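Local atomic coordinates of possible thiamine biosynthesis enzyme (Candida albicans, PDB entry 2X7Q), a protein that is of unknown function but has the periplasmic binding protein fold of the SsuA/TauA family and may take part in thiamine biosynthesis. Residues Leu14-Lys18 with Lys215-Asn221; Asn87-Thr93 with Val204-Ser209. The protein carries 1 engineered substitution. All coordinates share one frame; numbering follows the deposited sequence.

Contact 1. Residues Leu14-Lys18 with Lys215-Asn221. Engineered in segment 14-18: Leu-14 (natural residue Met).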
loop_
_atom_site.group_PDB
_atom_site.type_symbol
_atom_site.label_atom_id
_atom_site.label_comp_id
_atom_site.label_asym_id
_atom_site.label_seq_id
_atom_site.Cartn_x
_atom_site.Cartn_y
_atom_site.Cartn_z
ATOM N N LEU A 14 -22.927 11.516 13.180
ATOM C CA LEU A 14 -22.147 10.762 12.206
ATOM C C LEU A 14 -22.011 9.300 12.618
ATOM O O LEU A 14 -21.586 9.002 13.732
ATOM C CB LEU A 14 -20.761 11.388 12.026
ATOM C CG LEU A 14 -20.730 12.806 11.453
ATOM C CD1 LEU A 14 -19.307 13.344 11.406
ATOM C CD2 LEU A 14 -21.364 12.838 10.073
ATOM N N PRO A 15 -22.375 8.381 11.716
ATOM C CA PRO A 15 -22.308 6.942 11.991
ATOM C C PRO A 15 -20.879 6.478 12.258
ATOM O O PRO A 15 -19.930 7.070 11.743
ATOM C CB PRO A 15 -22.834 6.311 10.696
ATOM C CG PRO A 15 -22.613 7.348 9.643
ATOM C CD PRO A 15 -22.830 8.660 10.344
ATOM N N THR A 16 -20.738 5.422 13.054
ATOM C CA THR A 16 -19.428 4.863 13.368
ATOM C C THR A 16 -18.709 4.426 12.098
ATOM O O THR A 16 -19.343 4.059 11.108
ATOM C CB THR A 16 -19.543 3.662 14.324
ATOM O OG1 THR A 16 -20.263 4.055 15.499
ATOM C CG2 THR A 16 -18.162 3.163 14.723
ATOM N N LEU A 17 -17.381 4.464 12.132
ATOM C CA LEU A 17 -16.586 4.167 10.952
ATOM C C LEU A 17 -15.468 3.179 11.271
ATOM O O LEU A 17 -14.567 3.481 12.055
ATOM C CB LEU A 17 -15.996 5.460 10.390
ATOM C CG LEU A 17 -15.737 5.517 8.887
ATOM C CD1 LEU A 17 -17.042 5.376 8.126
ATOM C CD2 LEU A 17 -15.047 6.822 8.530
ATOM N N LYS A 18 -15.534 1.998 10.664
ATOM C CA LYS A 18 -14.499 0.987 10.843
ATOM C C LYS A 18 -13.423 1.140 9.772
ATOM O O LYS A 18 -13.673 0.907 8.588
ATOM C CB LYS A 18 -15.102 -0.418 10.793
ATOM C CG LYS A 18 -16.163 -0.675 11.848
ATOM C CD LYS A 18 -16.616 -2.127 11.849
ATOM C CE LYS A 18 -15.490 -3.062 12.251
ATOM N NZ LYS A 18 -15.914 -4.489 12.241
ATOM N N LYS A 215 -22.480 6.386 4.294
ATOM C CA LYS A 215 -21.673 7.128 5.254
ATOM C C LYS A 215 -20.753 8.129 4.563
ATOM O O LYS A 215 -19.569 8.207 4.878
ATOM C CB LYS A 215 -20.847 6.159 6.103
ATOM C CG LYS A 215 -21.672 5.098 6.820
ATOM C CD LYS A 215 -20.787 4.167 7.639
ATOM C CE LYS A 215 -21.606 3.086 8.326
ATOM N NZ LYS A 215 -20.758 2.184 9.149
ATOM N N SER A 216 -21.300 8.900 3.628
ATOM C CA SER A 216 -20.496 9.850 2.863
ATOM C C SER A 216 -19.985 11.015 3.713
ATOM O O SER A 216 -18.803 11.355 3.662
ATOM C CB SER A 216 -21.279 10.382 1.660
ATOM O OG SER A 216 -20.494 11.292 0.911
ATOM N N ASP A 217 -20.875 11.623 4.492
ATOM C CA ASP A 217 -20.516 12.793 5.293
ATOM C C ASP A 217 -19.421 12.488 6.317
ATOM O O ASP A 217 -18.537 13.311 6.557
ATOM C CB ASP A 217 -21.748 13.371 5.996
ATOM C CG ASP A 217 -22.735 13.982 5.027
ATOM O OD1 ASP A 217 -22.544 13.828 3.804
ATOM O OD2 ASP A 217 -23.706 14.615 5.485
ATOM N N VAL A 218 -19.483 11.303 6.915
ATOM C CA VAL A 218 -18.497 10.900 7.914
ATOM C C VAL A 218 -17.142 10.596 7.281
ATOM O O VAL A 218 -16.098 10.920 7.847
ATOM C CB VAL A 218 -18.991 9.697 8.743
ATOM C CG1 VAL A 218 -19.833 8.771 7.883
ATOM C CG2 VAL A 218 -17.824 8.953 9.367
ATOM N N ILE A 219 -17.161 9.982 6.102
ATOM C CA ILE A 219 -15.928 9.701 5.373
ATOM C C ILE A 219 -15.162 10.992 5.079
ATOM O O ILE A 219 -13.936 11.032 5.186
ATOM C CB ILE A 219 -16.200 8.949 4.054
ATOM C CG1 ILE A 219 -16.746 7.548 4.336
ATOM C CG2 ILE A 219 -14.929 8.851 3.227
ATOM C CD1 ILE A 219 -17.094 6.761 3.084
ATOM N N LYS A 220 -15.890 12.045 4.712
ATOM C CA LYS A 220 -15.276 13.343 4.438
ATOM C C LYS A 220 -14.543 13.870 5.669
ATOM O O LYS A 220 -13.380 14.275 5.592
ATOM C CB LYS A 220 -16.324 14.364 3.979
ATOM C CG LYS A 220 -15.771 15.773 3.755
ATOM C CD LYS A 220 -16.885 16.761 3.428
ATOM C CE LYS A 220 -16.341 18.183 3.285
ATOM N NZ LYS A 220 -15.634 18.631 4.529
ATOM N N ASN A 221 -15.236 13.872 6.804
ATOM C CA ASN A 221 -14.646 14.316 8.064
ATOM C C ASN A 221 -13.424 13.484 8.451
ATOM O O ASN A 221 -12.457 14.003 9.007
ATOM C CB ASN A 221 -15.687 14.283 9.189
ATOM C CG ASN A 221 -16.663 15.437 9.112
ATOM O OD1 ASN A 221 -16.343 16.563 9.492
ATOM N ND2 ASN A 221 -17.859 15.165 8.607
#
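Val-218 packs against Leu-14, Pro-15 and Leu-17, where the first turns of helix 216-235 lie against the chain end leading into strand 17-21 of a periplasmic binding protein fold. Its two methyls divide the work. CG1 meets the Pro-15 ring at CG, 3.6 Å away, with CD of the same ring a little farther off. With chi1 at 34°, off a staggered value, CG2 lies roughly anti to the backbone N and is turned to the leucine; it packs on Leu-17 CD2, also at 3.6 Å, and the two side chains run past each other in opposite senses. Leu-14, an engineered residue, lies against the helix: its CB faces Val-218 CB at 4.1 Å, and CD2 rests on the backbone near Val-218 N. Its other methyl, CD1, comes 3.6 Å from Asn-221 ND2, the two side chains crossing at about a right angle. That amide is turned back on its own helix, where ND2 donates to Asp-217 O from above the carbonyl plane, in a bent bond with an N-H...O angle of 137°.

Lys-215, at the N-cap position, shares the proline with Val-218. Its chain is extended beyond CG and slides past the Pro-15 ring in the opposite direction, CG to CG 3.7 Å, while CD passes Leu-17 CD1. This straight reach carries the ammonium group past the apolar patch to the backbone ahead of Leu-17. It forms a salt bridge with Asp-68, whose carboxylate accepts the backbone N-H of Lys-18 as well, so one acid ties the lysine to the strand. Within the contact, Lys-215 NZ donates to Thr-16 O at 3.1 Å, tilted 21° from the carbonyl plane.

Contact 2. Residues Asn87-Thr93 with Val204-Ser209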
loop_
_atom_site.group_PDB
_atom_site.type_symbol
_atom_site.label_atom_id
_atom_site.label_comp_id
_atom_site.label_asym_id
_atom_site.label_seq_id
_atom_site.Cartn_x
_atom_site.Cartn_y
_atom_site.Cartn_z
ATOM N N ASN A 87 -17.494 -2.327 -6.932
ATOM C CA ASN A 87 -17.903 -1.949 -5.585
ATOM C C ASN A 87 -16.742 -1.417 -4.751
ATOM O O ASN A 87 -16.859 -1.253 -3.538
ATOM C CB ASN A 87 -18.594 -3.118 -4.881
ATOM C CG ASN A 87 -19.961 -3.419 -5.466
ATOM O OD1 ASN A 87 -20.677 -2.514 -5.899
ATOM N ND2 ASN A 87 -20.331 -4.693 -5.486
ATOM N N ILE A 88 -15.624 -1.144 -5.417
ATOM C CA ILE A 88 -14.469 -0.538 -4.766
ATOM C C ILE A 88 -14.239 0.866 -5.316
ATOM O O ILE A 88 -14.197 1.066 -6.531
ATOM C CB ILE A 88 -13.195 -1.378 -4.972
ATOM C CG1 ILE A 88 -13.314 -2.715 -4.239
ATOM C CG2 ILE A 88 -11.973 -0.621 -4.479
ATOM C CD1 ILE A 88 -13.400 -2.578 -2.734
ATOM N N HIS A 89 -14.093 1.834 -4.417
ATOM C CA HIS A 89 -13.900 3.224 -4.817
ATOM C C HIS A 89 -12.627 3.824 -4.227
ATOM O O HIS A 89 -12.415 3.788 -3.014
ATOM C CB HIS A 89 -15.109 4.071 -4.411
ATOM C CG HIS A 89 -16.329 3.820 -5.239
ATOM N ND1 HIS A 89 -17.187 2.764 -5.004
ATOM C CD2 HIS A 89 -16.844 4.491 -6.296
ATOM C CE1 HIS A 89 -18.171 2.796 -5.881
ATOM N NE2 HIS A 89 -17.988 3.834 -6.678
ATOM N N VAL A 90 -11.786 4.376 -5.096
ATOM C CA VAL A 90 -10.596 5.095 -4.659
ATOM C C VAL A 90 -10.937 6.566 -4.455
ATOM O O VAL A 90 -11.180 7.295 -5.419
ATOM C CB VAL A 90 -9.449 4.974 -5.679
ATOM C CG1 VAL A 90 -8.247 5.791 -5.226
ATOM C CG2 VAL A 90 -9.063 3.515 -5.876
ATOM N N LEU A 91 -10.950 6.997 -3.199
ATOM C CA LEU A 91 -11.396 8.342 -2.850
ATOM C C LEU A 91 -10.311 9.401 -3.017
ATOM O O LEU A 91 -10.540 10.442 -3.634
ATOM C CB LEU A 91 -11.930 8.366 -1.416
ATOM C CG LEU A 91 -13.123 7.453 -1.135
ATOM C CD1 LEU A 91 -13.498 7.499 0.335
ATOM C CD2 LEU A 91 -14.306 7.841 -2.006
ATOM N N ASP A 92 -9.132 9.137 -2.461
ATOM C CA ASP A 92 -8.049 10.113 -2.491
ATOM C C ASP A 92 -6.692 9.448 -2.276
ATOM O O ASP A 92 -6.612 8.251 -2.007
ATOM C CB ASP A 92 -8.284 11.191 -1.429
ATOM C CG ASP A 92 -7.713 12.539 -1.825
ATOM O OD1 ASP A 92 -8.185 13.565 -1.291
ATOM O OD2 ASP A 92 -6.802 12.576 -2.677
ATOM N N THR A 93 -5.627 10.235 -2.400
ATOM C CA THR A 93 -4.271 9.736 -2.206
ATOM C C THR A 93 -3.802 9.964 -0.772
ATOM O O THR A 93 -3.933 11.064 -0.237
ATOM C CB THR A 93 -3.281 10.422 -3.165
ATOM O OG1 THR A 93 -3.705 10.218 -4.518
ATOM C CG2 THR A 93 -1.881 9.856 -2.983
ATOM N N VAL A 204 -3.402 4.987 -1.134
ATOM C CA VAL A 204 -4.670 5.654 -1.404
ATOM C C VAL A 204 -5.706 5.287 -0.348
ATOM O O VAL A 204 -5.548 4.302 0.375
ATOM C CB VAL A 204 -5.228 5.276 -2.788
ATOM C CG1 VAL A 204 -4.295 5.742 -3.892
ATOM C CG2 VAL A 204 -5.461 3.774 -2.873
ATOM N N VAL A 205 -6.764 6.087 -0.263
ATOM C CA VAL A 205 -7.867 5.802 0.646
ATOM C C VAL A 205 -9.040 5.231 -0.145
ATOM O O VAL A 205 -9.554 5.880 -1.055
ATOM C CB VAL A 205 -8.324 7.066 1.395
ATOM C CG1 VAL A 205 -9.513 6.753 2.293
ATOM C CG2 VAL A 205 -7.174 7.646 2.205
ATOM N N ALA A 206 -9.455 4.014 0.195
ATOM C CA ALA A 206 -10.528 3.354 -0.542
ATOM C C ALA A 206 -11.735 3.042 0.337
ATOM O O ALA A 206 -11.624 2.961 1.563
ATOM C CB ALA A 206 -10.015 2.089 -1.214
ATOM N N THR A 207 -12.884 2.862 -0.308
ATOM C CA THR A 207 -14.117 2.524 0.391
ATOM C C THR A 207 -14.983 1.629 -0.487
ATOM O O THR A 207 -14.636 1.353 -1.635
ATOM C CB THR A 207 -14.913 3.787 0.770
ATOM O OG1 THR A 207 -16.021 3.428 1.605
ATOM C CG2 THR A 207 -15.427 4.489 -0.478
ATOM N N SER A 208 -16.107 1.176 0.056
ATOM C CA SER A 208 -17.030 0.332 -0.688
ATOM C C SER A 208 -18.219 1.146 -1.180
ATOM O O SER A 208 -18.438 2.270 -0.730
ATOM C CB SER A 208 -17.516 -0.821 0.186
ATOM O OG SER A 208 -18.263 -0.343 1.289
ATOM N N SER A 209 -18.978 0.576 -2.112
ATOM C CA SER A 209 -20.163 1.239 -2.640
ATOM C C SER A 209 -21.199 1.436 -1.541
ATOM O O SER A 209 -21.925 2.432 -1.529
ATOM C CB SER A 209 -20.762 0.435 -3.798
ATOM O OG SER A 209 -19.882 0.400 -4.907
#
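His-89 and Thr-207 form a hydrogen-bonded pair in the antiparallel ladder between strands 88-95 and 203-208, at one margin of a five-stranded mixed sheet in this periplasmic binding protein fold. His-89 N gives a nearly straight bond to Thr-207 O at 2.9 Å, and Thr-207 N answers to His-89 O in the carbonyl plane. Farther along, a classic beta bulge puts Leu-91 and Asp-92 both opposite Val-205: Leu-91 N donates to Val-205 O, while Val-205 N donates to Asp-92 O.

At the bulge the Leu-91 side chain leans over the partner strand, and its CD1 meets Thr-207 CG2 at 3.7 Å. The threonine is rotated with OG1 anti to the backbone N (chi1 -172°), which leaves CG2 between N and the carbonyl carbon, turned to the leucine; OG1 itself bonds to Asp-68 O. Leu-212 of the following helix touches His-89, Leu-91 and Thr-207 on this side. Ala-206, Val-90 and Val-204 point to the other face, where Val-90 CG1 approaches Val-204 CB at 3.9 Å and Phe-77 of helix 74-82 packs on Ala-206 and Val-204.

Asp-92 turns its carboxylate away from strand 203-208: OD2 takes the N-H of Thr-93, and OD1 that of Gly-269. At the opposite end, Ser-209 N reaches Asn-87 O through a bent bond, coming from above the carbonyl plane. With its hydroxyl anti to the carbonyl carbon (chi1 -66°), Ser-209 brings OG to the edge of the His-89 ring, in its plane, 3.1 Å from His-89 CE1.

Contact 2 is nested within the long chain loop that contact 1 closes, and their centres are 13 Å apart. Both reach the same five-stranded sheet, contact 1 at strand 17-21 and contact 2 at strands 203-208 and 88-95, with strand 69-73 between. They meet through Ile-219 of helix 216-235: its CG2 packs 3.5 Å from Leu-91 CD1, and its CD1 is 3.8 Å from Thr-207 OG1. Asp-68 serves both, pairing with Lys-215 through its carboxylate and with Thr-207 through its backbone carbonyl. A bound calcium ion is about 6 Å from the side chain of Asn-87, and a calcium is about 12 Å from that of Lys-215.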